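Erythrocyte binding antigen 140 (Plasmodium falciparum, PDB 4GF2) probably binds a receptor on the host red-cell surface during invasion, through a region of two Duffy binding domains that makes up this fragment. Local coordinates at residues A[59-68]-A[142-153]; A[86-94]-A[164-172]. The protein carries 3 engineered substitutions. One frame throughout, in Å; residues are numbered along the deposited sequence.

In the fold
Both contacts lie in the first of the two Duffy binding domains, far out toward one end of the elongated chain. The centres of interactions 1 and 2 are about 14 Å apart. Along the chain the segments alternate: 59-68, 86-94, 142-153, 164-172. Helix 56-78 supplies one side of interaction 1, and helix 83-101, next in the chain, one side of interaction 2. Helix 132-155 and the loop after it supply the other sides. Interaction 1 joins two helices, whereas interaction 2 ties a helix to that loop, partly by a disulfide. The two also touch directly. Lys147 forms a salt bridge with Glu172, and Trp151 NE1 probably donates to Ala167 O. Helix 132-155 and its following loop are thus held to helices 56-78 and 83-101 within one domain.

Interaction 1: A[59-68]-A[142-153]; sequences FKEIFLISVN and WWEKNKANLWNH
Trp142 meets Phe59 and Phe63 together. The edge of Phe59 points at a face of the indole in a T-shaped pair, with its centroid 5.0 Å from that of the six-membered ring of Trp142 and planes at 68°. The opposite indole face lies under Asn146 ND2. The Phe63 ring is nearly parallel to Trp142 but slid aside, with little overlap. Phe63 CZ also touches the rim of Trp143 at CZ3, 3.5 Å away. These four rings form an aromatic cluster, which Phe97 and Phe101 of helix 83-101 extend. Asn146 ND2 donates to Trp142 O, and its OD1 takes Lys60 NZ on a lone pair at 2.8 Å. The bond to Trp142 O fixes which amide end faces the lysine. Segments 59-68 and 142-153 belong to the helical core of a Duffy binding domain and cross at -41°, their axes 8.8 Å apart at the closest. Asn149 OD1 adds a weak bond to Lys60 NZ, whose chain bends at chi2 and chi4 to reach both amides. Leu150 CD2 packs on Leu64 CD2 at 3.8 Å and on Phe63 CB. His153 brings its ring edge to Leu64 O, while Asn68 ND2 sits above one face, toward the rim. That ND2 donates almost straight (178°) to His153 O and also bonds Asn157 OD1.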
loop_
_atom_site.group_PDB
_atom_site.type_symbol
_atom_site.label_atom_id
_atom_site.label_comp_id
_atom_site.label_asym_id
_atom_site.label_seq_id
_atom_site.Cartn_x
_atom_site.Cartn_y
_atom_site.Cartn_z
ATOM N N PHE A 59 0.170 -50.026 26.861
ATOM C CA PHE A 59 0.774 -48.802 26.350
ATOM C C PHE A 59 1.279 -49.004 24.925
ATOM O O PHE A 59 1.126 -48.130 24.075
ATOM C CB PHE A 59 1.925 -48.339 27.242
ATOM C CG PHE A 59 2.709 -47.198 26.662
ATOM C CD1 PHE A 59 2.243 -45.898 26.764
ATOM C CD2 PHE A 59 3.903 -47.427 25.997
ATOM C CE1 PHE A 59 2.956 -44.844 26.219
ATOM C CE2 PHE A 59 4.622 -46.378 25.450
ATOM C CZ PHE A 59 4.146 -45.083 25.563
ATOM N N LYS A 60 1.884 -50.158 24.678
ATOM C CA LYS A 60 2.378 -50.501 23.352
ATOM C C LYS A 60 1.214 -50.589 22.376
ATOM O O LYS A 60 1.268 -50.037 21.277
ATOM C CB LYS A 60 3.124 -51.836 23.403
ATOM C CG LYS A 60 3.513 -52.401 22.048
ATOM C CD LYS A 60 4.433 -51.461 21.288
ATOM C CE LYS A 60 4.912 -52.082 19.983
ATOM N NZ LYS A 60 5.807 -53.258 20.199
ATOM N N GLU A 61 0.159 -51.280 22.794
ATOM C CA GLU A 61 -1.012 -51.484 21.952
ATOM C C GLU A 61 -1.646 -50.157 21.556
ATOM O O GLU A 61 -2.068 -49.978 20.412
ATOM C CB GLU A 61 -2.045 -52.341 22.680
ATOM C CG GLU A 61 -3.331 -52.542 21.897
ATOM C CD GLU A 61 -4.462 -53.049 22.761
ATOM O OE1 GLU A 61 -4.180 -53.623 23.835
ATOM O OE2 GLU A 61 -5.633 -52.866 22.372
ATOM N N ILE A 62 -1.719 -49.230 22.506
ATOM C CA ILE A 62 -2.318 -47.926 22.252
ATOM C C ILE A 62 -1.422 -47.084 21.353
ATOM O O ILE A 62 -1.903 -46.273 20.561
ATOM C CB ILE A 62 -2.582 -47.161 23.564
ATOM C CG1 ILE A 62 -3.572 -47.933 24.442
ATOM C CG2 ILE A 62 -3.111 -45.762 23.274
ATOM C CD1 ILE A 62 -4.920 -48.194 23.784
ATOM N N PHE A 63 -0.115 -47.275 21.477
ATOM C CA PHE A 63 0.828 -46.553 20.640
ATOM C C PHE A 63 0.673 -47.039 19.207
ATOM O O PHE A 63 0.691 -46.246 18.263
ATOM C CB PHE A 63 2.256 -46.780 21.129
ATOM C CG PHE A 63 3.131 -45.563 21.043
ATOM C CD1 PHE A 63 3.045 -44.698 19.967
ATOM C CD2 PHE A 63 4.041 -45.286 22.047
ATOM C CE1 PHE A 63 3.854 -43.580 19.895
ATOM C CE2 PHE A 63 4.851 -44.174 21.981
ATOM C CZ PHE A 63 4.757 -43.320 20.906
ATOM N N LEU A 64 0.506 -48.349 19.048
ATOM C CA LEU A 64 0.314 -48.929 17.727
ATOM C C LEU A 64 -0.951 -48.368 17.086
ATOM O O LEU A 64 -0.979 -48.075 15.888
ATOM C CB LEU A 64 0.234 -50.453 17.815
ATOM C CG LEU A 64 1.565 -51.169 18.053
ATOM C CD1 LEU A 64 1.331 -52.614 18.474
ATOM C CD2 LEU A 64 2.436 -51.113 16.805
ATOM N N ILE A 65 -1.994 -48.211 17.896
ATOM C CA ILE A 65 -3.252 -47.662 17.414
ATOM C C ILE A 65 -3.083 -46.209 16.990
ATOM O O ILE A 65 -3.644 -45.774 15.986
ATOM C CB ILE A 65 -4.343 -47.747 18.489
ATOM C CG1 ILE A 65 -4.751 -49.207 18.703
ATOM C CG2 ILE A 65 -5.556 -46.915 18.084
ATOM C CD1 ILE A 65 -5.662 -49.428 19.893
ATOM N N SER A 66 -2.307 -45.459 17.759
ATOM C CA SER A 66 -2.110 -44.046 17.479
ATOM C C SER A 66 -1.416 -43.821 16.133
ATOM O O SER A 66 -1.884 -43.028 15.321
ATOM C CB SER A 66 -1.311 -43.396 18.604
ATOM O OG SER A 66 -2.036 -43.449 19.819
ATOM N N VAL A 67 -0.307 -44.514 15.890
ATOM C CA VAL A 67 0.445 -44.302 14.654
ATOM C C VAL A 67 -0.347 -44.765 13.432
ATOM O O VAL A 67 -0.383 -44.081 12.409
ATOM C CB VAL A 67 1.830 -44.995 14.673
ATOM C CG1 VAL A 67 2.683 -44.437 15.794
ATOM C CG2 VAL A 67 1.694 -46.513 14.796
ATOM N N ASN A 68 -0.989 -45.921 13.550
ATOM C CA ASN A 68 -1.784 -46.475 12.461
ATOM C C ASN A 68 -2.979 -45.581 12.132
ATOM O O ASN A 68 -3.351 -45.429 10.968
ATOM C CB ASN A 68 -2.255 -47.887 12.823
ATOM C CG ASN A 68 -3.133 -48.504 11.757
ATOM O OD1 ASN A 68 -4.351 -48.358 11.783
ATOM N ND2 ASN A 68 -2.516 -49.200 10.812
ATOM N N TRP A 142 13.149 -47.425 25.277
ATOM C CA TRP A 142 11.897 -48.058 24.893
ATOM C C TRP A 142 11.616 -47.808 23.415
ATOM O O TRP A 142 11.265 -48.723 22.672
ATOM C CB TRP A 142 10.744 -47.532 25.749
ATOM C CG TRP A 142 9.442 -48.205 25.457
ATOM C CD1 TRP A 142 8.905 -49.269 26.118
ATOM C CD2 TRP A 142 8.512 -47.864 24.420
ATOM N NE1 TRP A 142 7.697 -49.611 25.562
ATOM C CE2 TRP A 142 7.432 -48.766 24.517
ATOM C CE3 TRP A 142 8.488 -46.890 23.419
ATOM C CZ2 TRP A 142 6.343 -48.720 23.650
ATOM C CZ3 TRP A 142 7.407 -46.846 22.561
ATOM C CH2 TRP A 142 6.349 -47.754 22.681
ATOM N N TRP A 143 11.778 -46.563 22.984
ATOM C CA TRP A 143 11.580 -46.238 21.584
ATOM C C TRP A 143 12.520 -47.074 20.721
ATOM O O TRP A 143 12.114 -47.619 19.695
ATOM C CB TRP A 143 11.803 -44.747 21.325
ATOM C CG TRP A 143 11.456 -44.363 19.929
ATOM C CD1 TRP A 143 12.318 -44.187 18.888
ATOM C CD2 TRP A 143 10.145 -44.132 19.409
ATOM N NE1 TRP A 143 11.623 -43.850 17.751
ATOM C CE2 TRP A 143 10.285 -43.812 18.046
ATOM C CE3 TRP A 143 8.862 -44.162 19.965
ATOM C CZ2 TRP A 143 9.196 -43.524 17.232
ATOM C CZ3 TRP A 143 7.781 -43.873 19.154
ATOM C CH2 TRP A 143 7.955 -43.560 17.802
ATOM N N GLU A 144 13.773 -47.183 21.149
ATOM C CA GLU A 144 14.769 -47.944 20.405
ATOM C C GLU A 144 14.250 -49.338 20.070
ATOM O O GLU A 144 14.381 -49.807 18.939
ATOM C CB GLU A 144 16.067 -48.060 21.210
ATOM C CG GLU A 144 17.245 -47.308 20.615
ATOM C CD GLU A 144 17.671 -47.851 19.263
ATOM O OE1 GLU A 144 18.125 -49.013 19.201
ATOM O OE2 GLU A 144 17.551 -47.113 18.262
ATOM N N LYS A 145 13.649 -49.991 21.057
ATOM C CA LYS A 145 13.238 -51.381 20.909
ATOM C C LYS A 145 11.913 -51.546 20.167
ATOM O O LYS A 145 11.639 -52.608 19.608
ATOM C CB LYS A 145 13.163 -52.047 22.285
ATOM C CG LYS A 145 14.539 -52.310 22.886
ATOM C CD LYS A 145 14.560 -52.142 24.394
ATOM C CE LYS A 145 15.978 -52.290 24.934
ATOM N NZ LYS A 145 16.067 -52.063 26.403
ATOM N N ASN A 146 11.101 -50.495 20.142
ATOM C CA ASN A 146 9.758 -50.597 19.588
ATOM C C ASN A 146 9.555 -49.845 18.277
ATOM O O ASN A 146 8.548 -50.043 17.601
ATOM C CB ASN A 146 8.737 -50.115 20.619
ATOM C CG ASN A 146 8.605 -51.065 21.788
ATOM O OD1 ASN A 146 7.871 -52.047 21.718
ATOM N ND2 ASN A 146 9.325 -50.784 22.868
ATOM N N LYS A 147 10.511 -48.996 17.915
ATOM C CA LYS A 147 10.343 -48.104 16.772
ATOM C C LYS A 147 10.099 -48.856 15.468
ATOM O O LYS A 147 9.208 -48.497 14.700
ATOM C CB LYS A 147 11.554 -47.180 16.619
ATOM C CG LYS A 147 12.855 -47.887 16.295
ATOM C CD LYS A 147 14.002 -46.895 16.236
ATOM C CE LYS A 147 15.327 -47.580 15.977
ATOM N NZ LYS A 147 16.408 -46.590 15.731
ATOM N N ALA A 148 10.891 -49.892 15.216
ATOM C CA ALA A 148 10.777 -50.646 13.973
ATOM C C ALA A 148 9.360 -51.176 13.803
ATOM O O ALA A 148 8.768 -51.066 12.728
ATOM C CB ALA A 148 11.771 -51.784 13.955
ATOM N N ASN A 149 8.815 -51.746 14.872
ATOM C CA ASN A 149 7.460 -52.277 14.845
ATOM C C ASN A 149 6.412 -51.170 14.731
ATOM O O ASN A 149 5.405 -51.330 14.040
ATOM C CB ASN A 149 7.204 -53.135 16.084
ATOM C CG ASN A 149 5.770 -53.610 16.178
ATOM O OD1 ASN A 149 5.127 -53.479 17.219
ATOM N ND2 ASN A 149 5.253 -54.154 15.081
ATOM N N LEU A 150 6.652 -50.048 15.399
ATOM C CA LEU A 150 5.733 -48.917 15.338
ATOM C C LEU A 150 5.660 -48.338 13.923
ATOM O O LEU A 150 4.576 -48.039 13.417
ATOM C CB LEU A 150 6.158 -47.830 16.329
ATOM C CG LEU A 150 5.891 -48.114 17.810
ATOM C CD1 LEU A 150 6.573 -47.080 18.686
ATOM C CD2 LEU A 150 4.400 -48.130 18.087
ATOM N N TRP A 151 6.813 -48.177 13.285
ATOM C CA TRP A 151 6.856 -47.651 11.927
ATOM C C TRP A 151 6.143 -48.603 10.977
ATOM O O TRP A 151 5.239 -48.204 10.243
ATOM C CB TRP A 151 8.300 -47.452 11.477
ATOM C CG TRP A 151 8.443 -47.172 10.014
ATOM C CD1 TRP A 151 9.008 -47.986 9.077
ATOM C CD2 TRP A 151 8.016 -45.996 9.319
ATOM N NE1 TRP A 151 8.961 -47.389 7.842
ATOM C CE2 TRP A 151 8.356 -46.167 7.962
ATOM C CE3 TRP A 151 7.375 -44.816 9.710
ATOM C CZ2 TRP A 151 8.081 -45.203 6.995
ATOM C CZ3 TRP A 151 7.099 -43.859 8.747
ATOM C CH2 TRP A 151 7.452 -44.058 7.407
ATOM N N ASN A 152 6.551 -49.866 11.003
ATOM C CA ASN A 152 5.958 -50.871 10.135
ATOM C C ASN A 152 4.439 -50.899 10.228
ATOM O O ASN A 152 3.755 -50.998 9.211
ATOM C CB ASN A 152 6.528 -52.250 10.456
ATOM C CG ASN A 152 7.929 -52.435 9.917
ATOM O OD1 ASN A 152 8.332 -51.757 8.972
ATOM N ND2 ASN A 152 8.678 -53.358 10.508
ATOM N N HIS A 153 3.915 -50.805 11.445
ATOM C CA HIS A 153 2.475 -50.882 11.649
ATOM C C HIS A 153 1.803 -49.579 11.240
ATOM O O HIS A 153 0.645 -49.565 10.807
ATOM C CB HIS A 153 2.155 -51.204 13.106
ATOM C CG HIS A 153 0.690 -51.303 13.389
ATOM N ND1 HIS A 153 -0.089 -52.340 12.925
ATOM C CD2 HIS A 153 -0.141 -50.489 14.082
ATOM C CE1 HIS A 153 -1.337 -52.163 13.323
ATOM N NE2 HIS A 153 -1.395 -51.048 14.028
#

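Interaction 2: A[86-94]-A[164-172]; sequences FCNELRNSF and KECAIIPAE. With GOL (glycerol), chain B.
Arg91 NH1 donates to Ile168 O at 2.9 Å. The acceptor lies 23° out of the guanidinium plane. The same nitrogen makes a weak bond to Cys166 O at 3.1 Å, so one guanidinium end holds two carbonyls of the loop. At the other end, NH2 donates to water 1, which passes the bond on to Ile169 O. NE and NH2 both reach O2 of a glycerol, probably from the crystallisation liquor, each at 3.3 Å. Pro170 lies over one face of the guanidinium, with CG above its centre. The Arg91 chain is bent at chi3 (68°), and its CD rests 3.6 Å from Cys166 SG. That sulfur belongs to the disulfide with Cys87, one of those in this Duffy binding domain, which ties helix 83-101 to the loop between helices 132-155 and 175-202. One turn beyond Arg91, Phe94 meets the loop through carbon alone. CG of Phe94 stands anti to the backbone N (chi1 178°), which carries the ring out to Ile169 and Pro170. Its CD2 is 3.8 Å from Pro170 CD, and its CE2 is 3.9 Å from Ile169 CG1. The ring also meets Trp151 edge-to-face. Ile169 and Pro170 touch Trp151 too, so Phe94, the loop and helix 132-155 pack together.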
loop_
_atom_site.group_PDB
_atom_site.type_symbol
_atom_site.label_atom_id
_atom_site.label_comp_id
_atom_site.label_asym_id
_atom_site.label_seq_id
_atom_site.Cartn_x
_atom_site.Cartn_y
_atom_site.Cartn_z
ATOM N N PHE A 86 1.775 -36.833 1.113
ATOM C CA PHE A 86 1.373 -37.865 2.054
ATOM C C PHE A 86 2.599 -38.611 2.576
ATOM O O PHE A 86 2.689 -38.921 3.764
ATOM C CB PHE A 86 0.402 -38.835 1.382
ATOM C CG PHE A 86 0.056 -40.021 2.225
ATOM C CD1 PHE A 86 -0.481 -39.855 3.491
ATOM C CD2 PHE A 86 0.262 -41.305 1.752
ATOM C CE1 PHE A 86 -0.800 -40.943 4.272
ATOM C CE2 PHE A 86 -0.054 -42.400 2.530
ATOM C CZ PHE A 86 -0.589 -42.220 3.790
ATOM N N CYS A 87 3.545 -38.887 1.684
ATOM C CA CYS A 87 4.774 -39.570 2.064
ATOM C C CYS A 87 5.520 -38.802 3.148
ATOM O O CYS A 87 5.867 -39.358 4.189
ATOM C CB CYS A 87 5.683 -39.752 0.848
ATOM S SG CYS A 87 7.368 -40.272 1.267
ATOM N N ASN A 88 5.770 -37.522 2.899
ATOM C CA ASN A 88 6.515 -36.701 3.842
ATOM C C ASN A 88 5.806 -36.524 5.181
ATOM O O ASN A 88 6.453 -36.470 6.226
ATOM C CB ASN A 88 6.823 -35.338 3.223
ATOM C CG ASN A 88 7.750 -35.449 2.034
ATOM O OD1 ASN A 88 8.470 -36.432 1.891
ATOM N ND2 ASN A 88 7.733 -34.447 1.171
ATOM N N GLU A 89 4.481 -36.442 5.151
ATOM C CA GLU A 89 3.722 -36.218 6.374
ATOM C C GLU A 89 3.672 -37.490 7.226
ATOM O O GLU A 89 3.681 -37.417 8.456
ATOM C CB GLU A 89 2.326 -35.678 6.056
ATOM C CG GLU A 89 2.371 -34.297 5.395
ATOM C CD GLU A 89 1.013 -33.626 5.264
ATOM O OE1 GLU A 89 0.023 -34.138 5.817
ATOM O OE2 GLU A 89 0.939 -32.565 4.610
ATOM N N LEU A 90 3.643 -38.652 6.578
ATOM C CA LEU A 90 3.766 -39.916 7.298
ATOM C C LEU A 90 5.058 -39.907 8.096
ATOM O O LEU A 90 5.073 -40.180 9.295
ATOM C CB LEU A 90 3.794 -41.105 6.336
ATOM C CG LEU A 90 2.464 -41.706 5.884
ATOM C CD1 LEU A 90 2.729 -42.754 4.831
ATOM C CD2 LEU A 90 1.690 -42.310 7.053
ATOM N N ARG A 91 6.146 -39.586 7.407
ATOM C CA ARG A 91 7.472 -39.633 7.993
ATOM C C ARG A 91 7.607 -38.593 9.097
ATOM O O ARG A 91 8.110 -38.887 10.183
ATOM C CB ARG A 91 8.533 -39.405 6.909
ATOM C CG ARG A 91 8.454 -40.404 5.755
ATOM C CD ARG A 91 9.381 -40.033 4.605
ATOM N NE ARG A 91 10.785 -40.174 4.978
ATOM C CZ ARG A 91 11.435 -41.334 5.020
ATOM N NH1 ARG A 91 10.815 -42.470 4.714
ATOM N NH2 ARG A 91 12.709 -41.359 5.378
ATOM N N ASN A 92 7.145 -37.379 8.823
ATOM C CA ASN A 92 7.304 -36.289 9.776
ATOM C C ASN A 92 6.454 -36.482 11.017
ATOM O O ASN A 92 6.827 -36.047 12.103
ATOM C CB ASN A 92 6.997 -34.951 9.114
ATOM C CG ASN A 92 8.060 -34.549 8.127
ATOM O OD1 ASN A 92 9.166 -35.087 8.147
ATOM N ND2 ASN A 92 7.741 -33.599 7.261
ATOM N N SER A 93 5.315 -37.144 10.866
ATOM C CA SER A 93 4.488 -37.433 12.026
ATOM C C SER A 93 5.106 -38.545 12.856
ATOM O O SER A 93 5.039 -38.510 14.084
ATOM C CB SER A 93 3.061 -37.789 11.621
ATOM O OG SER A 93 2.285 -36.611 11.497
ATOM N N PHE A 94 5.713 -39.528 12.196
ATOM C CA PHE A 94 6.391 -40.597 12.921
ATOM C C PHE A 94 7.501 -40.003 13.781
ATOM O O PHE A 94 7.710 -40.410 14.924
ATOM C CB PHE A 94 6.977 -41.634 11.968
ATOM C CG PHE A 94 7.727 -42.739 12.665
ATOM C CD1 PHE A 94 7.047 -43.752 13.316
ATOM C CD2 PHE A 94 9.110 -42.760 12.669
ATOM C CE1 PHE A 94 7.728 -44.765 13.955
ATOM C CE2 PHE A 94 9.797 -43.772 13.309
ATOM C CZ PHE A 94 9.104 -44.778 13.948
ATOM N N LYS A 164 8.470 -46.847 -3.023
ATOM C CA LYS A 164 9.206 -47.912 -2.358
ATOM C C LYS A 164 10.126 -47.327 -1.287
ATOM O O LYS A 164 10.200 -47.836 -0.169
ATOM C CB LYS A 164 10.014 -48.702 -3.392
ATOM C CG LYS A 164 11.001 -49.702 -2.825
ATOM C CD LYS A 164 11.844 -50.298 -3.944
ATOM C CE LYS A 164 12.900 -51.259 -3.420
ATOM N NZ LYS A 164 13.757 -51.789 -4.520
ATOM N N GLU A 165 10.794 -46.234 -1.631
ATOM C CA GLU A 165 11.829 -45.658 -0.780
ATOM C C GLU A 165 11.243 -44.942 0.436
ATOM O O GLU A 165 11.929 -44.755 1.442
ATOM C CB GLU A 165 12.737 -44.707 -1.575
ATOM C CG GLU A 165 12.135 -44.138 -2.863
ATOM C CD GLU A 165 12.134 -45.140 -4.013
ATOM O OE1 GLU A 165 11.226 -45.070 -4.866
ATOM O OE2 GLU A 165 13.042 -45.996 -4.061
ATOM N N CYS A 166 9.973 -44.558 0.359
ATOM C CA CYS A 166 9.332 -43.887 1.486
ATOM C C CYS A 166 8.984 -44.860 2.614
ATOM O O CYS A 166 8.691 -44.441 3.735
ATOM C CB CYS A 166 8.074 -43.144 1.032
ATOM S SG CYS A 166 7.410 -42.024 2.299
ATOM N N ALA A 167 9.027 -46.156 2.317
ATOM C CA ALA A 167 8.695 -47.177 3.303
ATOM C C ALA A 167 9.863 -47.459 4.249
ATOM O O ALA A 167 9.712 -48.199 5.224
ATOM C CB ALA A 167 8.260 -48.455 2.609
ATOM N N ILE A 168 11.028 -46.881 3.963
ATOM C CA ILE A 168 12.180 -47.032 4.848
ATOM C C ILE A 168 12.028 -46.108 6.049
ATOM O O ILE A 168 11.866 -44.899 5.892
ATOM C CB ILE A 168 13.517 -46.714 4.135
ATOM C CG1 ILE A 168 13.692 -47.584 2.889
ATOM C CG2 ILE A 168 14.696 -46.923 5.082
ATOM C CD1 ILE A 168 13.653 -49.064 3.170
ATOM N N ILE A 169 12.092 -46.685 7.245
ATOM C CA ILE A 169 11.965 -45.921 8.481
ATOM C C ILE A 169 12.823 -44.656 8.428
ATOM O O ILE A 169 13.971 -44.702 7.995
ATOM C CB ILE A 169 12.364 -46.772 9.705
ATOM C CG1 ILE A 169 12.017 -46.044 11.003
ATOM C CG2 ILE A 169 13.848 -47.115 9.672
ATOM C CD1 ILE A 169 12.154 -46.922 12.231
ATOM N N PRO A 170 12.257 -43.514 8.851
ATOM C CA PRO A 170 12.984 -42.241 8.799
ATOM C C PRO A 170 14.195 -42.222 9.722
ATOM O O PRO A 170 14.128 -42.732 10.839
ATOM C CB PRO A 170 11.944 -41.220 9.283
ATOM C CG PRO A 170 10.629 -41.888 9.124
ATOM C CD PRO A 170 10.883 -43.336 9.344
ATOM N N ALA A 171 15.295 -41.642 9.255
ATOM C CA ALA A 171 16.464 -41.458 10.102
ATOM C C ALA A 171 16.090 -40.542 11.260
ATOM O O ALA A 171 15.215 -39.686 11.133
ATOM C CB ALA A 171 17.622 -40.866 9.307
ATOM N N GLU A 172 16.756 -40.738 12.390
ATOM C CA GLU A 172 16.507 -39.946 13.585
ATOM C C GLU A 172 17.275 -38.632 13.531
ATOM O O GLU A 172 18.480 -38.617 13.295
ATOM C CB GLU A 172 16.902 -40.749 14.825
ATOM C CG GLU A 172 16.053 -41.997 15.015
ATOM C CD GLU A 172 16.571 -42.912 16.101
ATOM O OE1 GLU A 172 17.662 -42.639 16.643
ATOM O OE2 GLU A 172 15.884 -43.909 16.413
HETATM C C1 GOL B . 11.575 -36.812 7.721
HETATM O O1 GOL B . 11.049 -37.405 8.890
HETATM C C2 GOL B . 12.999 -37.291 7.448
HETATM O O2 GOL B . 12.983 -38.250 6.411
HETATM C C3 GOL B . 13.623 -37.907 8.697
HETATM O O3 GOL B . 15.024 -38.001 8.552
HETATM O O HOH W 1 14.401 -43.311 5.727
HETATM O O HOH W 2 15.333 -40.115 6.583
#